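Probable transcriptional regulatory protein NarL (Mycobacterium tuberculosis, PDB 3EUL) probably acts, once phosphorylated by its partner kinase NarS, as a DNA-binding response regulator controlling genes of aerobic nitrate metabolism. Local coordinates at residues A[55-60]-A[86-91]. Numbering follows the deposited sequence.
Sequences ELIKAH and YELPTR
I57, on the last turns of helix 50-60, meets both T90 and L88 of the loop that leads into strand 91-96 with its CG2 methyl. A chi1 of -67° sets CG1 beside the backbone N and CG2 anti to it, which turns the CG2 methyl to the loop. Followed outward, the T90 side chain meets this same methyl with each atom. T90 CB stands 3.9 Å from I57 CG2. T90 OG1 comes to 3.6 Å from I57 CG2, and the T90 CG2 methyl lies 4.1 Å from I57 CG2. The hydroxyl touches the methyl without bonding to it; OG1 gives its hydrogen bond to the carbonyl of P62, so this buried polar atom is satisfied beside an apolar neighbour. On the L88 side, CD1 packs 3.7 Å from I57 CG2 and also reaches the lysine stem, with K58 CG 4.1 Å away. Beyond CG, K58 bends (chi3 -59°) and its NZ makes a salt bridge with E55 OE1 at 2.8 Å, its hydrogen bond weak in geometry. In this receiver domain of the CheY-like fold the contact joins helix 50-60 to the loop between helix 76-85 and strand 91-96: I57, L88 and T90 all touch V83 of helix 76-85, while I57 and T90 also rest on A65 of strand 64-68.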
loop_
_atom_site.group_PDB
_atom_site.type_symbol
_atom_site.label_atom_id
_atom_site.label_comp_id
_atom_site.label_asym_id
_atom_site.label_seq_id
_atom_site.Cartn_x
_atom_site.Cartn_y
_atom_site.Cartn_z
ATOM N N GLU A 55 -1.777 -9.150 -8.288
ATOM C CA GLU A 55 -1.049 -10.348 -8.613
ATOM C C GLU A 55 0.221 -10.473 -7.797
ATOM O O GLU A 55 0.541 -11.575 -7.368
ATOM C CB GLU A 55 -0.752 -10.420 -10.108
ATOM C CG GLU A 55 -0.153 -11.738 -10.534
ATOM C CD GLU A 55 -1.090 -12.955 -10.400
ATOM O OE1 GLU A 55 -2.341 -12.838 -10.532
ATOM O OE2 GLU A 55 -0.542 -14.067 -10.204
ATOM N N LEU A 56 0.945 -9.362 -7.569
ATOM C CA LEU A 56 2.129 -9.403 -6.736
ATOM C C LEU A 56 1.795 -9.753 -5.298
ATOM O O LEU A 56 2.575 -10.431 -4.611
ATOM C CB LEU A 56 2.860 -8.063 -6.735
ATOM C CG LEU A 56 3.703 -7.665 -7.938
ATOM C CD1 LEU A 56 4.143 -6.245 -7.732
ATOM C CD2 LEU A 56 4.937 -8.552 -8.149
ATOM N N ILE A 57 0.649 -9.253 -4.828
ATOM C CA ILE A 57 0.189 -9.574 -3.479
ATOM C C ILE A 57 -0.103 -11.078 -3.383
ATOM O O ILE A 57 0.290 -11.730 -2.408
ATOM C CB ILE A 57 -1.033 -8.695 -3.068
ATOM C CG1 ILE A 57 -0.599 -7.225 -2.931
ATOM C CG2 ILE A 57 -1.675 -9.185 -1.753
ATOM C CD1 ILE A 57 -1.755 -6.215 -2.909
ATOM N N LYS A 58 -0.760 -11.642 -4.391
ATOM C CA LYS A 58 -1.024 -13.091 -4.371
ATOM C C LYS A 58 0.267 -13.906 -4.339
ATOM O O LYS A 58 0.336 -14.906 -3.647
ATOM C CB LYS A 58 -1.901 -13.533 -5.549
ATOM C CG LYS A 58 -3.335 -12.953 -5.511
ATOM C CD LYS A 58 -4.233 -13.495 -6.600
ATOM C CE LYS A 58 -3.663 -13.205 -7.971
ATOM N NZ LYS A 58 -4.534 -13.749 -9.069
ATOM N N ALA A 59 1.283 -13.471 -5.076
ATOM C CA ALA A 59 2.542 -14.217 -5.178
ATOM C C ALA A 59 3.447 -14.051 -3.957
ATOM O O ALA A 59 4.000 -15.030 -3.455
ATOM C CB ALA A 59 3.298 -13.815 -6.439
ATOM N N HIS A 60 3.619 -12.822 -3.497
ATOM C CA HIS A 60 4.594 -12.531 -2.455
ATOM C C HIS A 60 4.022 -12.591 -1.056
ATOM O O HIS A 60 4.768 -12.740 -0.108
ATOM C CB HIS A 60 5.222 -11.171 -2.689
ATOM C CG HIS A 60 6.082 -11.123 -3.895
ATOM N ND1 HIS A 60 7.384 -11.586 -3.897
ATOM C CD2 HIS A 60 5.840 -10.657 -5.141
ATOM C CE1 HIS A 60 7.888 -11.437 -5.110
ATOM N NE2 HIS A 60 6.978 -10.862 -5.876
ATOM N N TYR A 86 -10.218 -12.716 -0.876
ATOM C CA TYR A 86 -9.307 -13.868 -0.973
ATOM C C TYR A 86 -8.751 -14.348 0.369
ATOM O O TYR A 86 -8.021 -15.320 0.411
ATOM C CB TYR A 86 -8.096 -13.523 -1.847
ATOM C CG TYR A 86 -8.328 -13.608 -3.329
ATOM C CD1 TYR A 86 -8.460 -14.839 -3.950
ATOM C CD2 TYR A 86 -8.363 -12.459 -4.126
ATOM C CE1 TYR A 86 -8.646 -14.933 -5.325
ATOM C CE2 TYR A 86 -8.561 -12.538 -5.498
ATOM C CZ TYR A 86 -8.698 -13.781 -6.094
ATOM O OH TYR A 86 -8.885 -13.909 -7.459
ATOM N N GLU A 87 -9.028 -13.616 1.443
ATOM C CA GLU A 87 -8.511 -13.913 2.769
ATOM C C GLU A 87 -6.997 -14.010 2.817
ATOM O O GLU A 87 -6.462 -14.856 3.524
ATOM C CB GLU A 87 -9.148 -15.207 3.305
ATOM C CG GLU A 87 -10.685 -15.196 3.183
ATOM C CD GLU A 87 -11.350 -16.373 3.852
ATOM O OE1 GLU A 87 -11.175 -17.509 3.357
ATOM O OE2 GLU A 87 -12.081 -16.156 4.846
ATOM N N LEU A 88 -6.312 -13.146 2.070
ATOM C CA LEU A 88 -4.852 -13.070 2.130
ATOM C C LEU A 88 -4.392 -12.360 3.424
ATOM O O LEU A 88 -5.095 -11.513 3.941
ATOM C CB LEU A 88 -4.314 -12.357 0.900
ATOM C CG LEU A 88 -4.630 -12.931 -0.485
ATOM C CD1 LEU A 88 -3.992 -12.044 -1.549
ATOM C CD2 LEU A 88 -4.167 -14.386 -0.667
ATOM N N PRO A 89 -3.220 -12.714 3.950
ATOM C CA PRO A 89 -2.782 -12.091 5.193
ATOM C C PRO A 89 -2.368 -10.612 5.061
ATOM O O PRO A 89 -2.202 -9.903 6.070
ATOM C CB PRO A 89 -1.583 -12.959 5.613
ATOM C CG PRO A 89 -1.088 -13.573 4.346
ATOM C CD PRO A 89 -2.273 -13.742 3.472
ATOM N N THR A 90 -2.267 -10.130 3.837
ATOM C CA THR A 90 -1.738 -8.804 3.575
ATOM C C THR A 90 -2.636 -7.666 4.032
ATOM O O THR A 90 -3.808 -7.659 3.717
ATOM C CB THR A 90 -1.512 -8.661 2.069
ATOM O OG1 THR A 90 -0.600 -9.696 1.665
ATOM C CG2 THR A 90 -0.898 -7.286 1.766
ATOM N N ARG A 91 -2.062 -6.663 4.695
ATOM C CA ARG A 91 -2.796 -5.429 5.020
ATOM C C ARG A 91 -2.554 -4.421 3.943
ATOM O O ARG A 91 -1.410 -4.186 3.572
ATOM C CB ARG A 91 -2.353 -4.894 6.358
ATOM C CG ARG A 91 -2.861 -5.793 7.454
ATOM C CD ARG A 91 -2.395 -5.427 8.819
ATOM N NE ARG A 91 -2.815 -4.120 9.350
ATOM C CZ ARG A 91 -4.057 -3.691 9.611
ATOM N NH1 ARG A 91 -5.142 -4.391 9.300
ATOM N NH2 ARG A 91 -4.213 -2.480 10.150
#